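Local coordinates for probable GTPase engC (Thermotoga maritima, PDB 1U0L), which probably assists late maturation of the 30S ribosomal subunit as a circularly permuted, zinc-containing GTPase whose slow GTP hydrolysis is stimulated by that subunit, at residues Glu117-Ile122 with Glu161-Tyr166; Thr101-Lys106 with Ala232-Asn237; Ile34-Arg39 with Val55-Asp60. One frame throughout, in Å; residues are numbered along the deposited sequence.

Contact 1: residues Glu117-Ile122 with Glu161-Tyr166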
# COMPACT_ATOMS: atom_id res chain seq x y z
N GLU A 117 4.00 -3.36 4.68
CA GLU A 117 5.08 -4.02 3.99
C GLU A 117 4.91 -3.51 2.56
O GLU A 117 3.78 -3.33 2.10
CB GLU A 117 4.89 -5.53 4.02
CG GLU A 117 5.03 -6.16 5.37
CD GLU A 117 6.46 -6.12 5.85
OE1 GLU A 117 6.99 -5.01 6.04
OE2 GLU A 117 7.05 -7.21 6.04
N THR A 118 6.01 -3.27 1.86
CA THR A 118 5.92 -2.83 0.48
C THR A 118 6.71 -3.74 -0.44
O THR A 118 7.85 -4.11 -0.14
CB THR A 118 6.44 -1.40 0.31
OG1 THR A 118 5.39 -0.48 0.62
CG2 THR A 118 6.92 -1.17 -1.11
N VAL A 119 6.09 -4.12 -1.55
CA VAL A 119 6.76 -4.94 -2.54
C VAL A 119 6.77 -4.16 -3.85
O VAL A 119 5.73 -3.89 -4.44
CB VAL A 119 6.06 -6.26 -2.73
CG1 VAL A 119 6.60 -6.97 -3.96
CG2 VAL A 119 6.29 -7.11 -1.50
N MET A 120 7.97 -3.78 -4.27
CA MET A 120 8.16 -3.00 -5.49
C MET A 120 8.15 -3.91 -6.71
O MET A 120 8.87 -4.92 -6.75
CB MET A 120 9.49 -2.24 -5.42
CG MET A 120 9.77 -1.32 -6.60
SD MET A 120 11.18 -0.18 -6.37
CE MET A 120 10.67 0.66 -4.83
N VAL A 121 7.32 -3.58 -7.69
CA VAL A 121 7.25 -4.39 -8.90
C VAL A 121 7.55 -3.61 -10.20
O VAL A 121 6.73 -2.81 -10.65
CB VAL A 121 5.85 -5.04 -9.09
CG1 VAL A 121 5.86 -5.86 -10.36
CG2 VAL A 121 5.47 -5.90 -7.88
N ILE A 122 8.72 -3.85 -10.79
CA ILE A 122 9.08 -3.20 -12.05
C ILE A 122 8.33 -3.98 -13.13
O ILE A 122 8.72 -5.09 -13.50
CB ILE A 122 10.58 -3.35 -12.39
CG1 ILE A 122 11.45 -2.95 -11.19
CG2 ILE A 122 10.90 -2.51 -13.65
CD1 ILE A 122 11.70 -1.50 -11.10
N GLU A 161 4.23 -15.62 -10.83
CA GLU A 161 4.25 -16.70 -9.86
C GLU A 161 5.06 -16.29 -8.62
O GLU A 161 4.67 -16.58 -7.49
CB GLU A 161 4.82 -17.97 -10.50
CG GLU A 161 3.87 -19.17 -10.42
CD GLU A 161 2.39 -18.83 -10.73
OE1 GLU A 161 2.08 -18.42 -11.87
OE2 GLU A 161 1.54 -18.96 -9.81
N GLU A 162 6.16 -15.57 -8.83
CA GLU A 162 6.96 -15.12 -7.71
C GLU A 162 6.19 -14.06 -6.93
O GLU A 162 6.34 -13.96 -5.73
CB GLU A 162 8.28 -14.48 -8.18
CG GLU A 162 9.14 -14.01 -7.01
CD GLU A 162 10.35 -13.16 -7.43
OE1 GLU A 162 10.98 -13.46 -8.46
OE2 GLU A 162 10.69 -12.20 -6.69
N LEU A 163 5.38 -13.27 -7.63
CA LEU A 163 4.62 -12.22 -6.96
C LEU A 163 3.45 -12.81 -6.20
O LEU A 163 3.02 -12.26 -5.19
CB LEU A 163 4.13 -11.19 -7.97
CG LEU A 163 3.29 -10.03 -7.40
CD1 LEU A 163 4.14 -9.20 -6.45
CD2 LEU A 163 2.72 -9.17 -8.53
N LYS A 164 2.91 -13.92 -6.70
CA LYS A 164 1.80 -14.58 -6.02
C LYS A 164 2.31 -14.96 -4.64
O LYS A 164 1.56 -15.00 -3.67
CB LYS A 164 1.39 -15.84 -6.77
CG LYS A 164 0.23 -15.68 -7.71
CD LYS A 164 0.07 -16.93 -8.56
CE LYS A 164 -1.01 -16.76 -9.60
NZ LYS A 164 -0.89 -17.83 -10.63
N GLU A 165 3.60 -15.24 -4.56
CA GLU A 165 4.18 -15.62 -3.29
C GLU A 165 4.05 -14.57 -2.19
O GLU A 165 3.96 -14.94 -1.03
CB GLU A 165 5.65 -16.01 -3.48
CG GLU A 165 6.01 -17.21 -2.64
CD GLU A 165 4.97 -18.32 -2.77
OE1 GLU A 165 4.82 -18.86 -3.89
OE2 GLU A 165 4.31 -18.65 -1.76
N TYR A 166 4.03 -13.29 -2.54
CA TYR A 166 3.91 -12.26 -1.50
C TYR A 166 2.47 -11.94 -1.18
O TYR A 166 2.16 -11.48 -0.09
CB TYR A 166 4.54 -10.93 -1.91
CG TYR A 166 6.01 -10.94 -2.14
CD1 TYR A 166 6.54 -11.39 -3.34
CD2 TYR A 166 6.89 -10.52 -1.15
CE1 TYR A 166 7.91 -11.43 -3.55
CE2 TYR A 166 8.27 -10.55 -1.35
CZ TYR A 166 8.77 -11.02 -2.55
OH TYR A 166 10.12 -11.10 -2.75
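L163 of helix 160-167 meets strand 117-122 with one branch of its fork. L163 CD1 lies 3.8 Å from V121 CG2 and 4.2 Å from V119 CG1, so a single methyl touches both valines. CG of L163 stands anti to the backbone N (chi1 179°), which brings its CD1 methyl against the two valines. One helical turn later Y166 applies its ring to V119: CG1 of the valine is over one ring face, while V119 CG2 makes the nearest approach, 3.5 Å from Y166 CD2. P148 and V150 also touch this tyrosine, placing the helix across the seam between strands 117-122 and 149-151.

The helix and strand segments run antiparallel (168°), with axes 10.7 Å apart at closest approach, the helix-on-sheet layering expected of the alpha/beta fold of P-loop GTPases. T118 and M120 serve the other sheet face, where helix 101-113 packs. Beyond V121 the chain enters N123-D126, inferred to bind GTP. No hydrogen bond or ion pair crosses the interface. Aliphatic methyls meet one another at L163 and an aromatic ring at Y166, so across these two segments the helix is held to the strand by apolar contact alone, consistent with a hydrophobic interface.

Contact 2: residues Thr101-Lys106 with Ala232-Asn237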
# COMPACT_ATOMS: atom_id res chain seq x y z
N THR A 101 11.85 8.56 -9.60
CA THR A 101 12.17 8.07 -8.26
C THR A 101 11.41 8.91 -7.25
O THR A 101 11.02 8.42 -6.19
CB THR A 101 13.68 8.18 -7.95
OG1 THR A 101 14.09 9.55 -8.03
CG2 THR A 101 14.49 7.34 -8.93
N TYR A 102 11.19 10.18 -7.57
CA TYR A 102 10.46 11.06 -6.66
C TYR A 102 9.07 10.51 -6.35
O TYR A 102 8.67 10.43 -5.18
CB TYR A 102 10.33 12.47 -7.25
CG TYR A 102 9.44 13.37 -6.43
CD1 TYR A 102 9.93 14.01 -5.29
CD2 TYR A 102 8.11 13.56 -6.78
CE1 TYR A 102 9.11 14.82 -4.52
CE2 TYR A 102 7.27 14.36 -6.02
CZ TYR A 102 7.78 14.99 -4.89
OH TYR A 102 6.96 15.80 -4.13
N ILE A 103 8.32 10.14 -7.39
CA ILE A 103 6.99 9.58 -7.19
C ILE A 103 7.13 8.29 -6.40
O ILE A 103 6.37 8.05 -5.47
CB ILE A 103 6.29 9.28 -8.55
CG1 ILE A 103 5.43 10.48 -8.95
CG2 ILE A 103 5.42 8.02 -8.45
CD1 ILE A 103 6.22 11.74 -9.12
N ILE A 104 8.11 7.47 -6.77
CA ILE A 104 8.35 6.21 -6.07
C ILE A 104 8.59 6.40 -4.57
O ILE A 104 8.05 5.66 -3.74
CB ILE A 104 9.58 5.46 -6.63
CG1 ILE A 104 9.34 5.03 -8.07
CG2 ILE A 104 9.85 4.23 -5.80
CD1 ILE A 104 10.49 4.25 -8.64
N ASP A 105 9.40 7.40 -4.21
CA ASP A 105 9.70 7.64 -2.80
C ASP A 105 8.52 8.23 -2.04
O ASP A 105 8.40 8.04 -0.83
CB ASP A 105 10.94 8.53 -2.66
CG ASP A 105 12.20 7.84 -3.17
OD1 ASP A 105 12.22 6.58 -3.17
OD2 ASP A 105 13.15 8.55 -3.55
N LYS A 106 7.66 8.95 -2.75
CA LYS A 106 6.49 9.53 -2.10
C LYS A 106 5.56 8.37 -1.76
O LYS A 106 4.92 8.35 -0.70
CB LYS A 106 5.82 10.53 -3.02
CG LYS A 106 4.51 11.03 -2.49
CD LYS A 106 4.15 12.37 -3.05
CE LYS A 106 5.11 13.42 -2.53
NZ LYS A 106 4.68 14.79 -2.98
N ALA A 232 -3.54 6.78 -4.65
CA ALA A 232 -3.49 7.36 -5.98
C ALA A 232 -3.39 8.87 -5.97
O ALA A 232 -2.91 9.47 -6.94
CB ALA A 232 -4.70 6.92 -6.78
N ASN A 233 -3.83 9.50 -4.89
CA ASN A 233 -3.76 10.95 -4.84
C ASN A 233 -2.46 11.46 -4.24
O ASN A 233 -2.31 12.65 -3.98
CB ASN A 233 -4.94 11.51 -4.06
CG ASN A 233 -5.03 10.96 -2.67
OD1 ASN A 233 -4.07 11.06 -1.90
ND2 ASN A 233 -6.17 10.37 -2.34
N LEU A 234 -1.51 10.55 -4.01
CA LEU A 234 -0.20 10.91 -3.47
C LEU A 234 -0.27 12.14 -2.55
O LEU A 234 0.40 13.14 -2.79
CB LEU A 234 0.77 11.20 -4.62
CG LEU A 234 1.15 10.01 -5.51
CD1 LEU A 234 1.70 10.50 -6.84
CD2 LEU A 234 2.18 9.12 -4.80
N GLU A 235 -1.08 12.06 -1.50
CA GLU A 235 -1.24 13.17 -0.59
C GLU A 235 -0.44 13.07 0.70
O GLU A 235 -0.83 12.37 1.63
CB GLU A 235 -2.71 13.38 -0.24
CG GLU A 235 -3.51 14.05 -1.34
CD GLU A 235 -4.99 14.11 -1.03
OE1 GLU A 235 -5.74 14.76 -1.81
OE2 GLU A 235 -5.42 13.51 -0.02
N ILE A 236 0.68 13.78 0.73
CA ILE A 236 1.55 13.82 1.89
C ILE A 236 1.36 15.17 2.55
O ILE A 236 1.98 16.15 2.16
CB ILE A 236 3.02 13.70 1.48
CG1 ILE A 236 3.34 12.25 1.12
CG2 ILE A 236 3.92 14.17 2.60
CD1 ILE A 236 4.78 12.03 0.76
N ASN A 237 0.48 15.23 3.55
CA ASN A 237 0.22 16.49 4.22
C ASN A 237 0.06 16.25 5.71
O ASN A 237 0.42 17.09 6.53
CB ASN A 237 -1.06 17.13 3.66
CG ASN A 237 -0.91 17.57 2.22
OD1 ASN A 237 -0.22 18.54 1.93
ND2 ASN A 237 -1.56 16.85 1.30
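The flat group beside the cluster formed by K106, L234 and I236 is the Y102 ring. I103 CD1 sits at its edge, in the ring plane, and K290 makes a cation-pi contact with it. Its hydroxyl accepts a hydrogen bond from K106 NZ, with 2.7 Å between NZ and Y102 OH.

The contact itself is carried by the aliphatic stem of K106. K106 CG comes within 3.4 Å of I236 CD1 and 3.8 Å of L234 CD2, and K106 CE is 3.6 Å from that I236 methyl. The stem leaves the helix with CG anti to the backbone N (chi1 172°) and bends at chi3 (-67°), which lets its methylenes lie against the loop while the ammonium group turns to the tyrosine. One turn earlier, I103 CG1 reaches L234 CD1 at 4.3 Å; I103 also touches L177, which is inferred to bind GTP. I236, although poorly ordered, is buried, and M291 and L295 of helix 282-296 also touch it.

Helix 101-113 is thus joined to the loop following strand 224-226, which probably corresponds to the switch II region of other GTPases. With an alanine at K106, L234 and I236 would probably face a gap and the Y102 hydroxyl would lose its ammonium donor. The lysine serves two chemistries: its methylenes supply apolar surface against the loop, and its ammonium group bonds the Y102 hydroxyl, with a weak, long ion pair to E294 besides.

Contact 3: residues Ile34-Arg39 with Val55-Asp60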
# COMPACT_ATOMS: atom_id res chain seq x y z
N ILE A 34 -22.03 -13.30 3.62
CA ILE A 34 -23.24 -13.02 4.40
C ILE A 34 -23.49 -11.51 4.46
O ILE A 34 -22.64 -10.76 4.94
CB ILE A 34 -23.10 -13.50 5.88
CG1 ILE A 34 -22.70 -14.98 5.94
CG2 ILE A 34 -24.40 -13.26 6.62
CD1 ILE A 34 -21.24 -15.23 5.62
N LEU A 35 -24.64 -11.05 3.97
CA LEU A 35 -24.92 -9.62 4.04
C LEU A 35 -25.28 -9.33 5.49
O LEU A 35 -25.65 -10.25 6.22
CB LEU A 35 -26.06 -9.24 3.10
CG LEU A 35 -26.20 -7.74 2.81
CD1 LEU A 35 -26.92 -7.52 1.49
CD2 LEU A 35 -26.95 -7.06 3.95
N CYS A 36 -25.16 -8.08 5.93
CA CYS A 36 -25.45 -7.74 7.33
C CYS A 36 -25.89 -6.31 7.62
O CYS A 36 -25.84 -5.41 6.78
CB CYS A 36 -24.23 -8.04 8.21
SG CYS A 36 -23.68 -9.74 8.23
N LYS A 37 -26.29 -6.11 8.87
CA LYS A 37 -26.72 -4.82 9.37
C LYS A 37 -26.08 -4.66 10.74
O LYS A 37 -26.00 -5.61 11.51
CB LYS A 37 -28.24 -4.77 9.49
CG LYS A 37 -28.91 -3.64 8.71
CD LYS A 37 -28.49 -2.26 9.22
CE LYS A 37 -27.08 -1.88 8.78
NZ LYS A 37 -26.93 -1.94 7.30
N LEU A 38 -25.59 -3.47 11.03
CA LEU A 38 -24.97 -3.25 12.32
C LEU A 38 -26.02 -2.81 13.31
O LEU A 38 -26.79 -1.89 13.03
CB LEU A 38 -23.83 -2.23 12.22
CG LEU A 38 -23.88 -1.21 11.07
CD1 LEU A 38 -25.11 -0.33 11.20
CD2 LEU A 38 -22.62 -0.37 11.10
N ARG A 39 -26.06 -3.48 14.44
CA ARG A 39 -27.01 -3.18 15.50
C ARG A 39 -26.26 -2.65 16.70
O ARG A 39 -25.06 -2.42 16.65
CB ARG A 39 -27.74 -4.45 15.91
CG ARG A 39 -26.79 -5.51 16.48
CD ARG A 39 -27.06 -5.85 17.94
NE ARG A 39 -27.86 -7.07 18.08
CZ ARG A 39 -29.15 -7.16 17.80
NH1 ARG A 39 -29.82 -6.10 17.37
NH2 ARG A 39 -29.78 -8.32 17.94
N VAL A 55 -14.84 -8.34 11.89
CA VAL A 55 -16.02 -8.23 12.75
C VAL A 55 -16.62 -9.56 13.21
O VAL A 55 -16.36 -10.61 12.62
CB VAL A 55 -17.15 -7.42 12.07
CG1 VAL A 55 -16.68 -5.98 11.82
CG2 VAL A 55 -17.59 -8.10 10.78
N GLU A 56 -17.42 -9.48 14.27
CA GLU A 56 -18.11 -10.65 14.81
C GLU A 56 -19.60 -10.33 14.75
O GLU A 56 -20.04 -9.27 15.21
CB GLU A 56 -17.66 -10.94 16.24
CG GLU A 56 -17.48 -9.72 17.12
CD GLU A 56 -16.91 -10.08 18.48
OE1 GLU A 56 -17.52 -10.91 19.19
OE2 GLU A 56 -15.84 -9.55 18.84
N TYR A 57 -20.37 -11.23 14.14
CA TYR A 57 -21.80 -11.03 13.94
C TYR A 57 -22.67 -12.23 14.33
O TYR A 57 -22.16 -13.30 14.69
CB TYR A 57 -22.04 -10.71 12.47
CG TYR A 57 -21.72 -11.88 11.55
CD1 TYR A 57 -22.73 -12.55 10.87
CD2 TYR A 57 -20.40 -12.32 11.39
CE1 TYR A 57 -22.44 -13.64 10.05
CE2 TYR A 57 -20.11 -13.41 10.57
CZ TYR A 57 -21.13 -14.07 9.90
OH TYR A 57 -20.83 -15.15 9.10
N THR A 58 -23.99 -12.05 14.25
CA THR A 58 -24.96 -13.10 14.56
C THR A 58 -25.53 -13.64 13.25
O THR A 58 -26.15 -12.92 12.48
CB THR A 58 -26.13 -12.57 15.41
OG1 THR A 58 -25.63 -12.06 16.65
CG2 THR A 58 -27.14 -13.68 15.68
N PRO A 59 -25.31 -14.94 12.98
CA PRO A 59 -25.77 -15.61 11.76
C PRO A 59 -27.25 -15.98 11.66
O PRO A 59 -27.57 -17.15 11.51
CB PRO A 59 -24.90 -16.86 11.70
CG PRO A 59 -23.72 -16.54 12.60
CD PRO A 59 -24.37 -15.80 13.72
N ASP A 60 -28.16 -15.00 11.75
CA ASP A 60 -29.57 -15.33 11.62
C ASP A 60 -29.83 -15.71 10.16
O ASP A 60 -30.53 -15.00 9.43
CB ASP A 60 -30.47 -14.16 12.04
CG ASP A 60 -30.28 -12.93 11.17
OD1 ASP A 60 -29.22 -12.28 11.28
OD2 ASP A 60 -31.19 -12.61 10.37
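The Y57 ring meets C36 and I34 in the interior of the OB-fold barrel of the N-terminal domain. The two strands involved, 33-38 and 54-58, are not paired with each other: strand 65-70 separates them in the sheet, parallel to the first and antiparallel to the second. They meet through side chains in the barrel interior, with the CA atoms of C36 and Y57 8.2 Å apart.

The sulfur-aromatic interaction comes first. C36 SG lies 4.7 Å from the centroid of the Y57 ring, on a line 38° off the ring normal, an oblique approach in which CD1 of Y57 is the ring atom nearest to SG, at 4.0 Å. The tyrosine CG occupies the position between its backbone N and carbonyl carbon (chi1 66°), and this rotation sets CD1 of the ring beside C36 SG.

Apolar contacts continue toward the hydroxyl end. I34 CG2 is 4.0 Å from Y57 CE1, and the two side chains cross at about a right angle. V25 of strand 22-27 touches both C36 and Y57, and I67 of strand 65-70 touches C36, so neighbouring strands close round the same core.

Polar interactions flank the apolar ones. E68 on the intervening strand receives a salt bridge from R39 NE and a hydrogen bond from T58 OG1, tying both segments to one carboxylate. Y57 OH has a weak hydrogen bond to D27 OD1, and this same Y57 oxygen has I34 CD1 beside it at 3.5 Å.

Contacts 1 and 2 belong to the GTPase domain and adjoin: their centres are about 20 Å apart, and M120 CE of strand 117-122 meets I104 CG2 of helix 101-113 at 3.8 Å. That helix and strand are consecutive in the chain, and strand 117-122 meets helix 160-167 on one side of the sheet and the helix of contact 2 on the other. The bound GDP is about 8 Å from the V121 side chain and about 12 Å from that of I103. Contact 3 stands apart in the OB-fold domain, about 34 and 37 Å, centre to centre, from contacts 1 and 2, and closes earlier in the chain than either opens.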